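Local atomic coordinates of mitochondrial antiviral signaling protein (MAVS) (Equus caballus, PDB entry 4O9L), a protein that probably relays antiviral innate immune signals at mitochondria by assembling into prion-like filaments through its caspase recruitment domain. Residues 4-15 with 62-72. The protein carries 1 engineered substitution. Numbering follows the deposited sequence.
Sequences MTVAEDKTFQYI and FTSLRRRNGWV
In the helical bundle of this caspase recruitment domain, Phe12 of helix 6-17 enters segment 62-72 as a knob in a hole made by Phe62, Thr63, Arg66 and Trp71. With CG anti to the backbone N (chi1 -178°), the ring is carried toward that segment and crosses the Arg66 side chain at about a right angle. A flat ring suits the hole, offering a face to Arg66 and an edge to Phe62 O and Thr63 CG2. Arg66 CD sits 3.7 Å from the ring centroid of Phe12, and the guanidinium stacks almost flat on that ring, planes 15° apart, in an off-centre cation-pi contact. Arginine suits this partly exposed position because its methylenes cover the aromatic while its charged end stays near polar partners. NH1 of Arg66 makes a long salt bridge with Asp9 OD1 (3.4 Å), and NE gives a weak hydrogen bond to Met4 SD (3.6 Å).

Trp71 turns its edge to the helix, CZ2 lying 3.5 Å from Glu8 O. The beta-branch of Ile15 lets it serve two aromatics: CG2 rests centrally over the Phe62 face, and CD1 meets the edge of Trp71.

The two oxygens of Glu8 divide the work. OE1 accepts from Thr5 N while Thr5 OG1 accepts from Glu8 N, a capping box that starts the helix; OE2 accepts a hydrogen bond from a water (2.6 Å) that in turn accepts from Val72 N.

Helix 6-17 thus runs antiparallel to the end of helix 39-66 and packs against the start of helix 71-81, whose Leu75 touches Ile15 and Phe62, while Tyr95 of helix 85-96 adjoins Thr11 and Val72.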
ATOM      1  N   MET A   4      12.150   1.120 -10.400  1.00 14.65           N
ATOM      2  CA  MET A   4      11.379  -0.055  -9.954  1.00  9.15           C
ATOM      3  C   MET A   4      12.147  -1.375 -10.131  1.00  7.66           C
ATOM      4  O   MET A   4      12.666  -1.665 -11.210  1.00  7.78           O
ATOM      5  CB  MET A   4      10.003  -0.141 -10.631  1.00 11.94           C
ATOM      6  CG  MET A   4       9.151  -1.322 -10.102  1.00  6.29           C
ATOM      7  SD  MET A   4       7.390  -1.359 -10.560  1.00 17.56           S
ATOM      8  CE  MET A   4       7.468  -2.039 -12.208  1.00 19.32           C
ATOM      9  N   THR A   5      12.230  -2.165  -9.065  1.00  6.30           N
ATOM     10  CA  THR A   5      12.992  -3.410  -9.112  1.00  5.21           C
ATOM     11  C   THR A   5      12.091  -4.581  -9.481  1.00  5.98           C
ATOM     12  O   THR A   5      10.859  -4.469  -9.457  1.00  5.22           O
ATOM     13  CB  THR A   5      13.712  -3.688  -7.778  1.00  7.48           C
ATOM     14  OG1 THR A   5      12.751  -4.024  -6.767  1.00  4.28           O
ATOM     15  CG2 THR A   5      14.492  -2.464  -7.339  1.00 11.41           C
ATOM     16  N   VAL A   6      12.708  -5.698  -9.845  1.00  5.47           N
ATOM     17  CA  VAL A   6      11.948  -6.903 -10.130  1.00  5.63           C
ATOM     18  C   VAL A   6      11.089  -7.298  -8.919  1.00  5.12           C
ATOM     19  O   VAL A   6       9.913  -7.637  -9.069  1.00  5.24           O
ATOM     20  CB  VAL A   6      12.879  -8.051 -10.573  1.00  5.94           C
ATOM     21  CG1 VAL A   6      12.116  -9.375 -10.635  1.00  6.14           C
ATOM     22  CG2 VAL A   6      13.487  -7.730 -11.953  1.00  7.28           C
ATOM     23  N   ALA A   7      11.665  -7.192  -7.721  1.00  4.64           N
ATOM     24  CA  ALA A   7      10.966  -7.560  -6.486  1.00  4.84           C
ATOM     25  C   ALA A   7       9.767  -6.653  -6.216  1.00  6.24           C
ATOM     26  O   ALA A   7       8.694  -7.122  -5.812  1.00  5.63           O
ATOM     27  CB  ALA A   7      11.922  -7.552  -5.304  1.00  4.38           C
ATOM     28  N   GLU A   8       9.940  -5.353  -6.441  1.00  4.06           N
ATOM     29  CA  GLU A   8       8.826  -4.411  -6.298  1.00  3.97           C
ATOM     30  C   GLU A   8       7.673  -4.735  -7.243  1.00  4.32           C
ATOM     31  O   GLU A   8       6.520  -4.776  -6.833  1.00  4.59           O
ATOM     32  CB  GLU A   8       9.304  -2.960  -6.495  1.00  4.05           C
ATOM     33  CG  GLU A   8       9.934  -2.360  -5.236  1.00  3.72           C
ATOM     34  CD  GLU A   8      10.569  -1.003  -5.479  1.00 11.28           C
ATOM     35  OE1 GLU A   8      11.013  -0.736  -6.619  1.00  7.98           O
ATOM     36  OE2 GLU A   8      10.619  -0.201  -4.527  1.00  9.08           O
ATOM     37  N   ASP A   9       7.995  -4.959  -8.506  1.00  4.81           N
ATOM     38  CA  ASP A   9       6.989  -5.281  -9.513  1.00  5.29           C
ATOM     39  C   ASP A   9       6.244  -6.564  -9.165  1.00  5.31           C
ATOM     40  O   ASP A   9       5.008  -6.626  -9.249  1.00  5.45           O
ATOM     41  CB  ASP A   9       7.656  -5.426 -10.876  1.00  5.92           C
ATOM     42  CG  ASP A   9       6.703  -5.948 -11.933  1.00 12.01           C
ATOM     43  OD1 ASP A   9       5.753  -5.226 -12.284  1.00  6.73           O
ATOM     44  OD2 ASP A   9       6.907  -7.081 -12.418  1.00 13.48           O
ATOM     45  N   LYS A  10       7.003  -7.584  -8.771  1.00  5.24           N
ATOM     46  CA  LYS A  10       6.438  -8.869  -8.362  1.00  8.64           C
ATOM     47  C   LYS A  10       5.471  -8.684  -7.203  1.00  8.64           C
ATOM     48  O   LYS A  10       4.391  -9.295  -7.163  1.00  5.21           O
ATOM     49  CB  LYS A  10       7.563  -9.824  -7.951  1.00  9.47           C
ATOM     50  CG  LYS A  10       7.081 -11.109  -7.303  1.00 13.06           C
ATOM     51  CD  LYS A  10       8.252 -12.014  -6.937  1.00 16.66           C
ATOM     52  CE  LYS A  10       9.088 -12.375  -8.168  1.00 19.72           C
ATOM     53  NZ  LYS A  10      10.467 -12.786  -7.770  1.00 20.20           N
ATOM     54  N   THR A  11       5.856  -7.825  -6.267  1.00  5.19           N
ATOM     55  CA  THR A  11       5.016  -7.522  -5.114  1.00  4.09           C
ATOM     56  C   THR A  11       3.744  -6.783  -5.542  1.00  4.21           C
ATOM     57  O   THR A  11       2.642  -7.154  -5.135  1.00  4.28           O
ATOM     58  CB  THR A  11       5.778  -6.702  -4.055  1.00  3.91           C
ATOM     59  OG1 THR A  11       6.969  -7.405  -3.684  1.00  3.69           O
ATOM     60  CG2 THR A  11       4.907  -6.478  -2.793  1.00  3.37           C
ATOM     61  N   PHE A  12       3.894  -5.754  -6.376  1.00  4.30           N
ATOM     62  CA  PHE A  12       2.731  -5.031  -6.866  1.00  5.58           C
ATOM     63  C   PHE A  12       1.761  -5.969  -7.592  1.00  8.22           C
ATOM     64  O   PHE A  12       0.541  -5.888  -7.410  1.00  6.34           O
ATOM     65  CB  PHE A  12       3.138  -3.870  -7.775  1.00  4.66           C
ATOM     66  CG  PHE A  12       1.966  -3.066  -8.272  1.00  6.07           C
ATOM     67  CD1 PHE A  12       1.412  -2.068  -7.482  1.00  5.50           C
ATOM     68  CD2 PHE A  12       1.407  -3.326  -9.515  1.00  6.51           C
ATOM     69  CE1 PHE A  12       0.312  -1.332  -7.927  1.00  9.56           C
ATOM     70  CE2 PHE A  12       0.306  -2.602  -9.967  1.00  9.16           C
ATOM     71  CZ  PHE A  12      -0.237  -1.604  -9.186  1.00 10.99           C
ATOM     72  N   GLN A  13       2.302  -6.870  -8.401  1.00  7.06           N
ATOM     73  CA  GLN A  13       1.460  -7.786  -9.160  1.00  9.07           C
ATOM     74  C   GLN A  13       0.741  -8.774  -8.245  1.00  6.05           C
ATOM     75  O   GLN A  13      -0.405  -9.156  -8.496  1.00  8.45           O
ATOM     76  CB  GLN A  13       2.280  -8.517 -10.230  1.00 10.38           C
ATOM     77  CG  GLN A  13       2.884  -7.590 -11.299  1.00 13.52           C
ATOM     78  CD  GLN A  13       1.851  -6.683 -11.968  1.00 21.98           C
ATOM     79  OE1 GLN A  13       0.714  -7.093 -12.226  1.00 25.81           O
ATOM     80  NE2 GLN A  13       2.251  -5.444 -12.262  1.00 24.91           N
ATOM     81  N   TYR A  14       1.412  -9.177  -7.177  1.00  9.26           N
ATOM     82  CA  TYR A  14       0.800 -10.064  -6.200  1.00  8.24           C
ATOM     83  C   TYR A  14      -0.395  -9.381  -5.537  1.00  8.40           C
ATOM     84  O   TYR A  14      -1.478  -9.974  -5.439  1.00  6.25           O
ATOM     85  CB  TYR A  14       1.824 -10.497  -5.147  1.00  5.28           C
ATOM     86  CG  TYR A  14       1.211 -11.255  -3.989  1.00 10.73           C
ATOM     87  CD1 TYR A  14       0.890 -12.605  -4.101  1.00 14.28           C
ATOM     88  CD2 TYR A  14       0.956 -10.619  -2.781  1.00 20.90           C
ATOM     89  CE1 TYR A  14       0.328 -13.305  -3.023  1.00 21.47           C
ATOM     90  CE2 TYR A  14       0.392 -11.301  -1.701  1.00 21.00           C
ATOM     91  CZ  TYR A  14       0.081 -12.639  -1.826  1.00 24.25           C
ATOM     92  OH  TYR A  14      -0.473 -13.305  -0.747  1.00 26.88           O
ATOM     93  N   ILE A  15      -0.196  -8.144  -5.077  1.00  4.92           N
ATOM     94  CA  ILE A  15      -1.263  -7.394  -4.419  1.00  4.73           C
ATOM     95  C   ILE A  15      -2.458  -7.258  -5.373  1.00 11.97           C
ATOM     96  O   ILE A  15      -3.604  -7.500  -4.985  1.00  9.12           O
ATOM     97  CB  ILE A  15      -0.767  -6.011  -3.918  1.00  4.19           C
ATOM     98  CG1 ILE A  15       0.263  -6.194  -2.795  1.00  3.82           C
ATOM     99  CG2 ILE A  15      -1.925  -5.171  -3.407  1.00  6.60           C
ATOM    100  CD1 ILE A  15       1.048  -4.910  -2.417  1.00  4.12           C
ATOM    101  N   PHE A  62      -2.547   1.819  -3.872  1.00  3.65           N
ATOM    102  CA  PHE A  62      -1.479   0.926  -4.327  1.00  3.68           C
ATOM    103  C   PHE A  62      -0.745   1.486  -5.537  1.00  3.98           C
ATOM    104  O   PHE A  62       0.491   1.443  -5.598  1.00  4.12           O
ATOM    105  CB  PHE A  62      -2.009  -0.496  -4.572  1.00  6.73           C
ATOM    106  CG  PHE A  62      -2.365  -1.240  -3.298  1.00  8.30           C
ATOM    107  CD1 PHE A  62      -1.450  -1.322  -2.244  1.00  3.27           C
ATOM    108  CD2 PHE A  62      -3.610  -1.844  -3.148  1.00  9.90           C
ATOM    109  CE1 PHE A  62      -1.767  -2.008  -1.065  1.00  3.17           C
ATOM    110  CE2 PHE A  62      -3.942  -2.532  -1.971  1.00  6.81           C
ATOM    111  CZ  PHE A  62      -3.019  -2.607  -0.928  1.00  5.14           C
ATOM    112  N   THR A  63      -1.482   2.043  -6.496  1.00  4.35           N
ATOM    113  CA  THR A  63      -0.810   2.653  -7.648  1.00  7.30           C
ATOM    114  C   THR A  63      -0.062   3.924  -7.232  1.00  6.03           C
ATOM    115  O   THR A  63       0.976   4.264  -7.809  1.00  5.81           O
ATOM    116  CB  THR A  63      -1.757   2.866  -8.873  1.00 11.02           C
ATOM    117  OG1 THR A  63      -2.794   3.782  -8.537  1.00 12.47           O
ATOM    118  CG2 THR A  63      -2.398   1.557  -9.272  1.00 14.04           C
ATOM    119  N   SER A  64      -0.567   4.614  -6.212  1.00  4.47           N
ATOM    120  CA  SER A  64       0.155   5.767  -5.673  1.00  4.49           C
ATOM    121  C   SER A  64       1.447   5.338  -4.978  1.00  4.24           C
ATOM    122  O   SER A  64       2.491   5.974  -5.139  1.00  6.78           O
ATOM    123  CB  SER A  64      -0.722   6.569  -4.705  1.00  5.86           C
ATOM    124  OG  SER A  64      -1.781   7.195  -5.408  1.00  8.82           O
ATOM    125  N   LEU A  65       1.369   4.263  -4.199  1.00  3.85           N
ATOM    126  CA  LEU A  65       2.542   3.742  -3.497  1.00  5.14           C
ATOM    127  C   LEU A  65       3.632   3.355  -4.494  1.00  3.85           C
ATOM    128  O   LEU A  65       4.801   3.686  -4.326  1.00  4.20           O
ATOM    129  CB  LEU A  65       2.151   2.541  -2.623  1.00  3.28           C
ATOM    130  CG  LEU A  65       1.454   2.853  -1.287  1.00  3.10           C
ATOM    131  CD1 LEU A  65       0.905   1.573  -0.663  1.00  3.74           C
ATOM    132  CD2 LEU A  65       2.418   3.540  -0.315  1.00  3.09           C
ATOM    133  N   ARG A  66       3.216   2.694  -5.566  1.00  4.04           N
ATOM    134  CA  ARG A  66       4.128   2.149  -6.567  1.00  4.31           C
ATOM    135  C   ARG A  66       5.030   3.212  -7.231  1.00  9.67           C
ATOM    136  O   ARG A  66       6.132   2.900  -7.701  1.00  5.45           O
ATOM    137  CB  ARG A  66       3.304   1.385  -7.617  1.00  4.59           C
ATOM    138  CG  ARG A  66       4.111   0.704  -8.696  1.00 16.07           C
ATOM    139  CD  ARG A  66       3.223   0.280  -9.846  1.00 22.89           C
ATOM    140  NE  ARG A  66       3.831  -0.811 -10.598  1.00 36.09           N
ATOM    141  CZ  ARG A  66       3.272  -1.395 -11.650  1.00 45.11           C
ATOM    142  NH1 ARG A  66       3.902  -2.386 -12.272  1.00 48.52           N
ATOM    143  NH2 ARG A  66       2.084  -0.986 -12.078  1.00 47.63           N
ATOM    144  N   ARG A  67       4.572   4.463  -7.247  1.00  4.94           N
ATOM    145  CA  ARG A  67       5.358   5.579  -7.779  1.00  5.45           C
ATOM    146  C   ARG A  67       6.434   6.086  -6.805  1.00  5.35           C
ATOM    147  O   ARG A  67       7.264   6.922  -7.170  1.00  9.11           O
ATOM    148  CB  ARG A  67       4.437   6.758  -8.130  1.00 12.46           C
ATOM    149  CG  ARG A  67       3.474   6.517  -9.288  1.00 19.56           C
ATOM    150  CD  ARG A  67       2.706   7.804  -9.684  1.00 16.63           C
ATOM    151  NE  ARG A  67       1.396   7.884  -9.040  1.00 22.50           N
ATOM    152  CZ  ARG A  67       0.296   7.308  -9.518  1.00 23.17           C
ATOM    153  NH1 ARG A  67      -0.862   7.428  -8.867  1.00 23.91           N
ATOM    154  NH2 ARG A  67       0.358   6.617 -10.651  1.00 19.07           N
ATOM    155  N   ARG A  68       6.423   5.605  -5.568  1.00  4.83           N
ATOM    156  CA  ARG A  68       7.322   6.165  -4.552  1.00  4.83           C
ATOM    157  C   ARG A  68       8.440   5.217  -4.120  1.00  4.59           C
ATOM    158  O   ARG A  68       8.263   3.991  -4.077  1.00  4.24           O
ATOM    159  CB  ARG A  68       6.526   6.617  -3.314  1.00  4.58           C
ATOM    160  CG  ARG A  68       5.449   7.678  -3.601  1.00  4.84           C
ATOM    161  CD  ARG A  68       6.060   9.007  -4.027  1.00  5.48           C
ATOM    162  NE  ARG A  68       5.030  10.017  -4.286  1.00 12.38           N
ATOM    163  CZ  ARG A  68       4.806  10.584  -5.471  1.00 18.06           C
ATOM    164  NH1 ARG A  68       3.837  11.489  -5.608  1.00 15.23           N
ATOM    165  NH2 ARG A  68       5.560  10.257  -6.517  1.00 15.47           N
ATOM    166  N   ASN A  69       9.583   5.803  -3.779  1.00  4.86           N
ATOM    167  CA  ASN A  69      10.717   5.068  -3.224  1.00  7.50           C
ATOM    168  C   ASN A  69      10.347   4.153  -2.057  1.00  5.82           C
ATOM    169  O   ASN A  69       9.683   4.586  -1.104  1.00  9.74           O
ATOM    170  CB  ASN A  69      11.790   6.068  -2.749  1.00 12.74           C
ATOM    171  CG  ASN A  69      12.854   5.416  -1.857  1.00 20.04           C
ATOM    172  OD1 ASN A  69      12.678   5.270  -0.633  1.00 15.84           O
ATOM    173  ND2 ASN A  69      13.972   5.034  -2.468  1.00 18.06           N
ATOM    174  N   GLY A  70      10.768   2.889  -2.138  1.00  3.91           N
ATOM    175  CA  GLY A  70      10.702   1.972  -1.011  1.00  6.73           C
ATOM    176  C   GLY A  70       9.317   1.676  -0.462  1.00  6.43           C
ATOM    177  O   GLY A  70       9.169   1.349   0.722  1.00  3.09           O
ATOM    178  N   TRP A  71       8.306   1.778  -1.324  1.00  5.30           N
ATOM    179  CA  TRP A  71       6.919   1.603  -0.909  1.00  5.10           C
ATOM    180  C   TRP A  71       6.634   0.233  -0.311  1.00  2.83           C
ATOM    181  O   TRP A  71       5.769   0.109   0.554  1.00  2.71           O
ATOM    182  CB  TRP A  71       5.965   1.849  -2.082  1.00  3.23           C
ATOM    183  CG  TRP A  71       6.047   0.816  -3.176  1.00  3.30           C
ATOM    184  CD1 TRP A  71       6.862   0.848  -4.272  1.00  4.24           C
ATOM    185  CD2 TRP A  71       5.250  -0.376  -3.300  1.00  3.20           C
ATOM    186  NE1 TRP A  71       6.634  -0.260  -5.066  1.00  4.18           N
ATOM    187  CE2 TRP A  71       5.654  -1.025  -4.492  1.00  3.76           C
ATOM    188  CE3 TRP A  71       4.256  -0.969  -2.511  1.00  3.89           C
ATOM    189  CZ2 TRP A  71       5.087  -2.228  -4.915  1.00  4.04           C
ATOM    190  CZ3 TRP A  71       3.691  -2.163  -2.931  1.00  3.27           C
ATOM    191  CH2 TRP A  71       4.106  -2.780  -4.123  1.00  3.49           C
ATOM    192  N   VAL A  72       7.339  -0.800  -0.770  1.00  2.82           N
ATOM    193  CA  VAL A  72       7.078  -2.140  -0.245  1.00  3.29           C
ATOM    194  C   VAL A  72       7.347  -2.197   1.265  1.00  3.36           C
ATOM    195  O   VAL A  72       6.530  -2.681   2.038  1.00  2.54           O
ATOM    196  CB  VAL A  72       7.873  -3.228  -0.992  1.00  3.21           C
ATOM    197  CG1 VAL A  72       7.710  -4.575  -0.298  1.00  2.80           C
ATOM    198  CG2 VAL A  72       7.409  -3.322  -2.446  1.00  2.98           C
TER
HETATM  199  O   HOH W   1       9.876  -0.774  -2.105  1.00  5.11           O
HETATM  200  O   HOH W   2       9.973   2.172  -6.172  1.00 23.66           O
HETATM  201  O   HOH W   3      12.649   2.420  -4.161  1.00 24.55           O